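Local coordinates for protein Cfl (Pectobacterium brasiliense, PDB 7A9J) that probably activates carboxylic acids such as coronafacic acid with ATP for ligation, as other members of the AMP-binding ligase family do, at residues Ser328-Ser332 and Ile344-Tyr350; Pro362-Lys367 and Leu378-Pro383. The protein carries 1 engineered substitution. One frame throughout, in Å; residues are numbered along the deposited sequence.

Interaction 1: residues Ser328-Ser332 and Ile344-Tyr350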
ATOM      1  N   SER A 328      -7.452  12.958 -14.556  1.00 43.12           N
ATOM      2  CA  SER A 328      -6.717  13.138 -13.313  1.00 46.27           C
ATOM      3  C   SER A 328      -5.326  12.561 -13.539  1.00 39.70           C
ATOM      4  O   SER A 328      -5.147  11.648 -14.355  1.00 37.95           O
ATOM      5  CB  SER A 328      -7.437  12.435 -12.146  1.00 51.30           C
ATOM      6  OG  SER A 328      -6.803  12.570 -10.858  1.00 41.22           O
ATOM      7  N   HIS A 329      -4.343  13.084 -12.802  1.00 36.87           N
ATOM      8  CA  HIS A 329      -2.927  12.821 -13.081  1.00 38.86           C
ATOM      9  C   HIS A 329      -2.426  11.910 -11.977  1.00 33.24           C
ATOM     10  O   HIS A 329      -2.120  12.377 -10.871  1.00 29.09           O
ATOM     11  CB  HIS A 329      -2.150  14.119 -13.134  1.00 34.49           C
ATOM     12  CG  HIS A 329      -2.739  15.119 -14.087  1.00 41.21           C
ATOM     13  ND1 HIS A 329      -2.267  15.283 -15.368  1.00 41.00           N
ATOM     14  CD2 HIS A 329      -3.792  15.978 -13.955  1.00 37.93           C
ATOM     15  CE1 HIS A 329      -2.976  16.214 -15.984  1.00 52.24           C
ATOM     16  NE2 HIS A 329      -3.901  16.660 -15.144  1.00 44.96           N
ATOM     17  N   LEU A 330      -2.440  10.603 -12.239  1.00 30.63           N
ATOM     18  CA  LEU A 330      -2.129   9.625 -11.202  1.00 30.13           C
ATOM     19  C   LEU A 330      -0.710   9.792 -10.682  1.00 30.68           C
ATOM     20  O   LEU A 330       0.221  10.134 -11.428  1.00 28.24           O
ATOM     21  CB  LEU A 330      -2.309   8.196 -11.751  1.00 27.75           C
ATOM     22  CG  LEU A 330      -2.278   7.064 -10.704  1.00 30.36           C
ATOM     23  CD1 LEU A 330      -3.517   7.105  -9.758  1.00 30.74           C
ATOM     24  CD2 LEU A 330      -2.283   5.727 -11.510  1.00 32.50           C
ATOM     25  N   GLN A 331      -0.544   9.513  -9.393  1.00 26.76           N
ATOM     26  CA  GLN A 331       0.743   9.526  -8.732  1.00 25.32           C
ATOM     27  C   GLN A 331       1.003   8.109  -8.261  1.00 22.33           C
ATOM     28  O   GLN A 331       0.077   7.312  -8.153  1.00 27.18           O
ATOM     29  CB  GLN A 331       0.741  10.515  -7.543  1.00 26.15           C
ATOM     30  CG  GLN A 331       0.327  11.904  -8.036  1.00 26.31           C
ATOM     31  CD  GLN A 331       0.519  12.993  -6.964  1.00 29.90           C
ATOM     32  OE1 GLN A 331       0.872  12.687  -5.839  1.00 29.91           O
ATOM     33  NE2 GLN A 331       0.383  14.233  -7.361  1.00 31.51           N
ATOM     34  N   SER A 332       2.231   7.840  -7.866  1.00 26.61           N
ATOM     35  CA  SER A 332       2.459   6.540  -7.259  1.00 28.81           C
ATOM     36  C   SER A 332       3.434   6.663  -6.108  1.00 23.09           C
ATOM     37  O   SER A 332       4.238   7.581  -6.025  1.00 28.68           O
ATOM     38  CB  SER A 332       2.991   5.476  -8.298  1.00 31.99           C
ATOM     39  OG  SER A 332       4.199   5.932  -8.901  1.00 32.51           O
ATOM     40  N   ILE A 344      10.084   6.011  -2.562  1.00 26.74           N
ATOM     41  CA  ILE A 344      10.195   6.571  -3.899  1.00 28.84           C
ATOM     42  C   ILE A 344       8.799   7.026  -4.303  1.00 27.42           C
ATOM     43  O   ILE A 344       7.819   6.308  -4.093  1.00 29.37           O
ATOM     44  CB  ILE A 344      10.783   5.539  -4.894  1.00 26.08           C
ATOM     45  CG1 ILE A 344      12.239   5.276  -4.544  1.00 28.50           C
ATOM     46  CG2 ILE A 344      10.689   6.101  -6.317  1.00 29.26           C
ATOM     47  CD1 ILE A 344      12.844   3.949  -5.188  1.00 31.39           C
ATOM     48  N   TYR A 345       8.717   8.223  -4.845  1.00 24.86           N
ATOM     49  CA  TYR A 345       7.443   8.853  -5.093  1.00 26.23           C
ATOM     50  C   TYR A 345       7.404   9.422  -6.493  1.00 27.89           C
ATOM     51  O   TYR A 345       8.323  10.137  -6.894  1.00 25.43           O
ATOM     52  CB  TYR A 345       7.262   9.927  -4.038  1.00 23.58           C
ATOM     53  CG  TYR A 345       6.124  10.901  -4.240  1.00 27.04           C
ATOM     54  CD1 TYR A 345       4.845  10.466  -4.519  1.00 27.67           C
ATOM     55  CD2 TYR A 345       6.359  12.270  -4.121  1.00 28.56           C
ATOM     56  CE1 TYR A 345       3.773  11.378  -4.696  1.00 31.39           C
ATOM     57  CE2 TYR A 345       5.319  13.204  -4.306  1.00 26.36           C
ATOM     58  CZ  TYR A 345       4.025  12.739  -4.590  1.00 30.06           C
ATOM     59  OH  TYR A 345       3.011  13.666  -4.737  1.00 29.08           O
ATOM     60  N   HIS A 346       6.334   9.102  -7.230  1.00 27.15           N
ATOM     61  CA  HIS A 346       6.168   9.619  -8.567  1.00 30.97           C
ATOM     62  C   HIS A 346       5.020  10.613  -8.541  1.00 26.17           C
ATOM     63  O   HIS A 346       3.855  10.220  -8.472  1.00 26.64           O
ATOM     64  CB  HIS A 346       5.915   8.490  -9.571  1.00 29.03           C
ATOM     65  CG  HIS A 346       6.263   8.894 -10.950  1.00 31.41           C
ATOM     66  ND1 HIS A 346       6.154  10.202 -11.377  1.00 28.19           N
ATOM     67  CD2 HIS A 346       6.794   8.190 -11.990  1.00 30.02           C
ATOM     68  CE1 HIS A 346       6.605  10.286 -12.627  1.00 32.24           C
ATOM     69  NE2 HIS A 346       7.022   9.088 -13.007  1.00 32.54           N
ATOM     70  N   HIS A 347       5.343  11.902  -8.532  1.00 27.50           N
ATOM     71  CA  HIS A 347       4.271  12.881  -8.394  1.00 31.72           C
ATOM     72  C   HIS A 347       3.550  13.138  -9.713  1.00 29.16           C
ATOM     73  O   HIS A 347       2.605  13.887  -9.731  1.00 28.92           O
ATOM     74  CB  HIS A 347       4.865  14.187  -7.843  1.00 29.69           C
ATOM     75  CG  HIS A 347       5.925  14.741  -8.715  1.00 32.93           C
ATOM     76  ND1 HIS A 347       7.239  14.335  -8.610  1.00 31.87           N
ATOM     77  CD2 HIS A 347       5.874  15.644  -9.720  1.00 30.19           C
ATOM     78  CE1 HIS A 347       7.966  14.981  -9.517  1.00 37.74           C
ATOM     79  NE2 HIS A 347       7.165  15.768 -10.216  1.00 33.86           N
ATOM     80  N   ASP A 348       3.931  12.482 -10.840  1.00 28.11           N
ATOM     81  CA  ASP A 348       3.162  12.671 -12.065  1.00 26.18           C
ATOM     82  C   ASP A 348       3.488  11.559 -13.093  1.00 25.76           C
ATOM     83  O   ASP A 348       4.229  11.769 -14.022  1.00 28.52           O
ATOM     84  CB  ASP A 348       3.477  14.061 -12.643  1.00 29.81           C
ATOM     85  CG  ASP A 348       2.562  14.479 -13.773  1.00 35.75           C
ATOM     86  OD1 ASP A 348       2.760  15.643 -14.205  1.00 37.37           O
ATOM     87  OD2 ASP A 348       1.717  13.704 -14.295  1.00 33.42           O
ATOM     88  N   ILE A 349       2.924  10.368 -12.890  1.00 26.64           N
ATOM     89  CA  ILE A 349       3.337   9.199 -13.685  1.00 23.83           C
ATOM     90  C   ILE A 349       3.135   9.450 -15.157  1.00 28.80           C
ATOM     91  O   ILE A 349       3.972   9.088 -15.993  1.00 27.90           O
ATOM     92  CB  ILE A 349       2.519   7.984 -13.240  1.00 24.82           C
ATOM     93  CG1 ILE A 349       2.721   7.729 -11.751  1.00 27.33           C
ATOM     94  CG2 ILE A 349       3.042   6.766 -14.086  1.00 28.96           C
ATOM     95  CD1 ILE A 349       1.669   6.686 -11.236  1.00 26.88           C
ATOM     96  N   TYR A 350       1.985  10.030 -15.508  1.00 28.90           N
ATOM     97  CA  TYR A 350       1.601  10.089 -16.888  1.00 30.73           C
ATOM     98  C   TYR A 350       2.495  11.046 -17.677  1.00 29.15           C
ATOM     99  O   TYR A 350       2.591  10.948 -18.900  1.00 31.43           O
ATOM    100  CB  TYR A 350       0.135  10.474 -16.962  1.00 32.51           C
ATOM    101  CG  TYR A 350      -0.439  10.474 -18.335  1.00 31.94           C
ATOM    102  CD1 TYR A 350      -0.306   9.356 -19.202  1.00 36.29           C
ATOM    103  CD2 TYR A 350      -1.102  11.577 -18.817  1.00 35.82           C
ATOM    104  CE1 TYR A 350      -0.823   9.371 -20.451  1.00 40.20           C
ATOM    105  CE2 TYR A 350      -1.640  11.599 -20.097  1.00 36.54           C
ATOM    106  CZ  TYR A 350      -1.510  10.487 -20.906  1.00 36.39           C
ATOM    107  OH  TYR A 350      -2.012  10.497 -22.176  1.00 41.65           O
TER
HETATM  108  O   HOH W   1       0.400  14.482 -16.270  1.00 46.03           O
HETATM  109  O   HOH W   2       0.126  11.471 -13.831  1.00 33.85           O

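Interaction 2: residues Pro362-Lys367 and Leu378-Pro383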
ATOM      1  N   PRO A 362      13.118  12.441   0.464  1.00 29.84           N
ATOM      2  CA  PRO A 362      14.249  13.039   1.203  1.00 33.28           C
ATOM      3  C   PRO A 362      14.899  12.058   2.168  1.00 28.38           C
ATOM      4  O   PRO A 362      14.224  11.292   2.858  1.00 33.80           O
ATOM      5  CB  PRO A 362      13.619  14.238   1.935  1.00 32.72           C
ATOM      6  CG  PRO A 362      12.412  14.594   1.097  1.00 32.86           C
ATOM      7  CD  PRO A 362      11.880  13.252   0.595  1.00 30.37           C
ATOM      8  N   GLY A 363      16.243  12.029   2.119  1.00 31.27           N
ATOM      9  CA  GLY A 363      17.036  11.138   2.941  1.00 37.62           C
ATOM     10  C   GLY A 363      17.168   9.728   2.405  1.00 33.20           C
ATOM     11  O   GLY A 363      17.943   8.943   2.957  1.00 34.69           O
ATOM     12  N   VAL A 364      16.380   9.353   1.404  1.00 29.80           N
ATOM     13  CA  VAL A 364      16.467   8.011   0.846  1.00 30.02           C
ATOM     14  C   VAL A 364      17.732   7.914  -0.011  1.00 32.06           C
ATOM     15  O   VAL A 364      18.038   8.818  -0.810  1.00 32.43           O
ATOM     16  CB  VAL A 364      15.195   7.689   0.031  1.00 30.16           C
ATOM     17  CG1 VAL A 364      15.301   6.342  -0.709  1.00 28.91           C
ATOM     18  CG2 VAL A 364      13.963   7.651   0.964  1.00 28.41           C
ATOM     19  N   GLU A 365      18.515   6.858   0.210  1.00 31.27           N
ATOM     20  CA  GLU A 365      19.712   6.600  -0.585  1.00 34.19           C
ATOM     21  C   GLU A 365      19.453   5.433  -1.508  1.00 34.40           C
ATOM     22  O   GLU A 365      18.850   4.445  -1.092  1.00 35.30           O
ATOM     23  CB  GLU A 365      20.906   6.257   0.314  1.00 36.47           C
ATOM     24  CG  GLU A 365      21.104   7.211   1.513  1.00 44.93           C
ATOM     25  CD  GLU A 365      22.028   6.575   2.535  1.00 45.24           C
ATOM     26  OE1 GLU A 365      23.254   6.521   2.248  1.00 64.61           O
ATOM     27  OE2 GLU A 365      21.536   6.065   3.564  1.00 57.39           O
ATOM     28  N   ILE A 366      19.937   5.518  -2.750  1.00 35.99           N
ATOM     29  CA  ILE A 366      19.746   4.371  -3.630  1.00 35.62           C
ATOM     30  C   ILE A 366      21.084   3.997  -4.203  1.00 40.66           C
ATOM     31  O   ILE A 366      21.999   4.827  -4.286  1.00 39.85           O
ATOM     32  CB  ILE A 366      18.722   4.613  -4.768  1.00 36.21           C
ATOM     33  CG1 ILE A 366      19.200   5.689  -5.723  1.00 39.21           C
ATOM     34  CG2 ILE A 366      17.286   4.954  -4.209  1.00 34.81           C
ATOM     35  CD1 ILE A 366      18.763   5.392  -7.087  1.00 51.50           C
ATOM     36  N   LYS A 367      21.209   2.718  -4.556  1.00 36.78           N
ATOM     37  CA  LYS A 367      22.335   2.242  -5.320  1.00 40.38           C
ATOM     38  C   LYS A 367      21.784   1.347  -6.416  1.00 39.34           C
ATOM     39  O   LYS A 367      20.829   0.592  -6.203  1.00 42.19           O
ATOM     40  CB  LYS A 367      23.351   1.496  -4.426  1.00 45.06           C
ATOM     41  CG  LYS A 367      24.304   0.573  -5.154  1.00 58.94           C
ATOM     42  CD  LYS A 367      25.471   0.164  -4.250  1.00 65.05           C
ATOM     43  CE  LYS A 367      24.974  -0.224  -2.853  1.00 63.45           C
ATOM     44  NZ  LYS A 367      26.097  -0.768  -2.026  1.00 72.13           N
ATOM     45  N   LEU A 378      17.812  -2.197  -8.243  1.00 32.97           N
ATOM     46  CA  LEU A 378      17.626  -1.090  -7.310  1.00 32.86           C
ATOM     47  C   LEU A 378      17.829  -1.589  -5.884  1.00 38.08           C
ATOM     48  O   LEU A 378      17.135  -2.519  -5.443  1.00 36.15           O
ATOM     49  CB  LEU A 378      16.232  -0.501  -7.454  1.00 32.32           C
ATOM     50  CG  LEU A 378      15.826   0.527  -6.444  1.00 34.10           C
ATOM     51  CD1 LEU A 378      16.789   1.686  -6.542  1.00 37.38           C
ATOM     52  CD2 LEU A 378      14.369   0.918  -6.773  1.00 37.18           C
ATOM     53  N   LEU A 379      18.787  -0.974  -5.193  1.00 36.42           N
ATOM     54  CA  LEU A 379      19.042  -1.159  -3.771  1.00 37.45           C
ATOM     55  C   LEU A 379      18.704   0.126  -3.025  1.00 36.34           C
ATOM     56  O   LEU A 379      18.966   1.224  -3.517  1.00 37.67           O
ATOM     57  CB  LEU A 379      20.517  -1.509  -3.534  1.00 34.86           C
ATOM     58  CG  LEU A 379      21.171  -2.574  -4.421  1.00 54.17           C
ATOM     59  CD1 LEU A 379      22.583  -2.898  -3.959  1.00 55.30           C
ATOM     60  CD2 LEU A 379      20.305  -3.778  -4.383  1.00 45.72           C
ATOM     61  N   ILE A 380      18.130   0.009  -1.828  1.00 33.72           N
ATOM     62  CA  ILE A 380      17.599   1.192  -1.151  1.00 34.46           C
ATOM     63  C   ILE A 380      18.017   1.173   0.311  1.00 33.84           C
ATOM     64  O   ILE A 380      17.947   0.134   0.973  1.00 39.93           O
ATOM     65  CB  ILE A 380      16.058   1.309  -1.250  1.00 34.48           C
ATOM     66  CG1 ILE A 380      15.623   1.358  -2.723  1.00 35.62           C
ATOM     67  CG2 ILE A 380      15.552   2.597  -0.483  1.00 32.87           C
ATOM     68  CD1 ILE A 380      14.149   1.087  -2.869  1.00 31.84           C
ATOM     69  N   ARG A 381      18.441   2.331   0.815  1.00 34.76           N
ATOM     70  CA  ARG A 381      18.544   2.553   2.243  1.00 36.21           C
ATOM     71  C   ARG A 381      17.615   3.708   2.642  1.00 33.77           C
ATOM     72  O   ARG A 381      17.616   4.767   2.001  1.00 34.34           O
ATOM     73  CB  ARG A 381      20.001   2.836   2.627  1.00 41.40           C
ATOM     74  CG  ARG A 381      20.269   2.776   4.114  1.00 49.02           C
ATOM     75  CD  ARG A 381      21.770   2.395   4.306  1.00 57.90           C
ATOM     76  NE  ARG A 381      22.641   3.397   3.697  1.00 53.28           N
ATOM     77  CZ  ARG A 381      23.953   3.256   3.530  1.00 63.64           C
ATOM     78  NH1 ARG A 381      24.554   2.146   3.933  1.00 56.36           N
ATOM     79  NH2 ARG A 381      24.663   4.234   2.965  1.00 60.23           N
ATOM     80  N   SER A 382      16.820   3.487   3.662  1.00 34.11           N
ATOM     81  CA  SER A 382      15.778   4.457   4.024  1.00 34.04           C
ATOM     82  C   SER A 382      16.162   5.251   5.279  1.00 36.68           C
ATOM     83  O   SER A 382      16.877   4.725   6.148  1.00 34.50           O
ATOM     84  CB  SER A 382      14.446   3.729   4.261  1.00 30.36           C
ATOM     85  OG  SER A 382      13.518   4.616   4.895  1.00 33.39           O
ATOM     86  N   PRO A 383      15.760   6.531   5.380  1.00 33.39           N
ATOM     87  CA  PRO A 383      15.988   7.267   6.635  1.00 36.53           C
ATOM     88  C   PRO A 383      15.102   6.792   7.757  1.00 36.72           C
ATOM     89  O   PRO A 383      15.375   7.120   8.926  1.00 35.94           O
ATOM     90  CB  PRO A 383      15.684   8.725   6.261  1.00 36.05           C
ATOM     91  CG  PRO A 383      14.596   8.603   5.219  1.00 34.25           C
ATOM     92  CD  PRO A 383      15.061   7.372   4.391  1.00 30.89           C
TER

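Interaction 1: residues Ser328-Ser332 and Ile344-Tyr350
The phenol ring of Tyr345 meets Gln331 at its edge: OE1 of Gln331 lies in the ring plane and accepts the hydroxyl proton in a short bond, with Tyr345 OH and Gln331 OE1 2.6 Å apart. Over the centre of one face of the same ring sits the backbone N of His347. The glutamine amide is turned 63° from the ring, and the hydroxyl comes to OE1 from above the carbonyl plane. An extended glutamine has the length to reach a tyrosine tip, and Asn218 ND2 gives that hydroxyl a second partner. The imidazole of His346 carries Ile349 CA over the centre of one face. With CG anti to the backbone N (chi1 -158°), this ring swings toward the turn that follows the strand, where its ND1 accepts the backbone N of Asp348 at 3.2 Å; its NE2 is bonded to Ser356 OG, so both ring nitrogens are engaged.

Ser332 and His346 form an antiparallel hydrogen-bonded pair, Ser332 N reaching His346 O at 2.9 Å. Past this pair the chain turns, yet Ile349 N still donates to Leu330 O at 3.1 Å. A small serine suits the spot where Ile349 CD1 presses tightly on Ser332 CB, 3.4 Å away. Leu330 lies beside Ile349 and points the same way, CG to CD1 4.0 Å. Farther out, Asp348 OD2 takes protons from two waters, one leading to His329 ND1 and the other joining Leu330 O to Tyr350 N.

Leu330 and Ile349 rest against helix 316-326, whereas Gln331 makes backbone bonds to Cys307 and Ala309 of strand 306-311. On the far side of strand 342-346, Tyr345 is bonded through its backbone to Trp359 of strand 356-360.

Interaction 2: residues Pro362-Lys367 and Leu378-Pro383
Glu365, Arg381 and Lys367 bury the most surface here, and all three extend from the same face of the paired strands. Arg381 grips the carboxylate of Glu365 side-on in a salt bridge: NH2 reaches Glu365 OE1 at 2.8 Å, almost straight and within the guanidinium plane, while NE meets Glu365 OE2 at 2.9 Å from above the carboxylate plane. The two planes are 37° apart. A bend at chi3 (61°) turns the arginine head across to its partner, and its remaining NH1 is held by Asp401 O.

Lys367 contributes mainly its aliphatic shaft, with CE packing on Leu379 CD1 at 3.8 Å; its charged end joins Trp403 in a cation-pi contact. A long chain, apolar along its shaft and charged at its end, suits this exposed strand position.

On the other face the side chains are apolar: Ile366 CB touches Leu378 CD1 at 3.9 Å, and Ile366 CG2 lies 4.2 Å from Ile380 CG1, beta-branched isoleucines being well suited to a strand. Between the two faces, the backbones pair Glu365 with Arg381 and Lys367 with Leu379 through two bonds each, flanking the non-hydrogen-bonded pair of Ile366 and Ile380. This is the regular register of an antiparallel beta hairpin, formed by strands 365-368 and 376-381.

Overall arrangement
Interaction 1 closes along the chain before interaction 2 opens, and their centres lie 19 Å apart, yet they meet through Ile344. Its CD1 packs on Leu378 CD2 at 3.7 Å and on Ile380 CD1 at 3.9 Å, so the apolar face of the second hairpin leans on a strand of the first. The bound 6-ethyl-1-oxo-indene-4-carboxylic acid lies near both: about 8 Å from the side chain of Ser332 and about 10 Å from that of Ile380. Between the segments of interaction 1 run Ser333-Thr337 and Gly340-Pro342, which line the ligand pocket, so interaction 1 pairs the strands on which that pocket wall is borne, and interaction 2 packs on Ile344 of one of those strands.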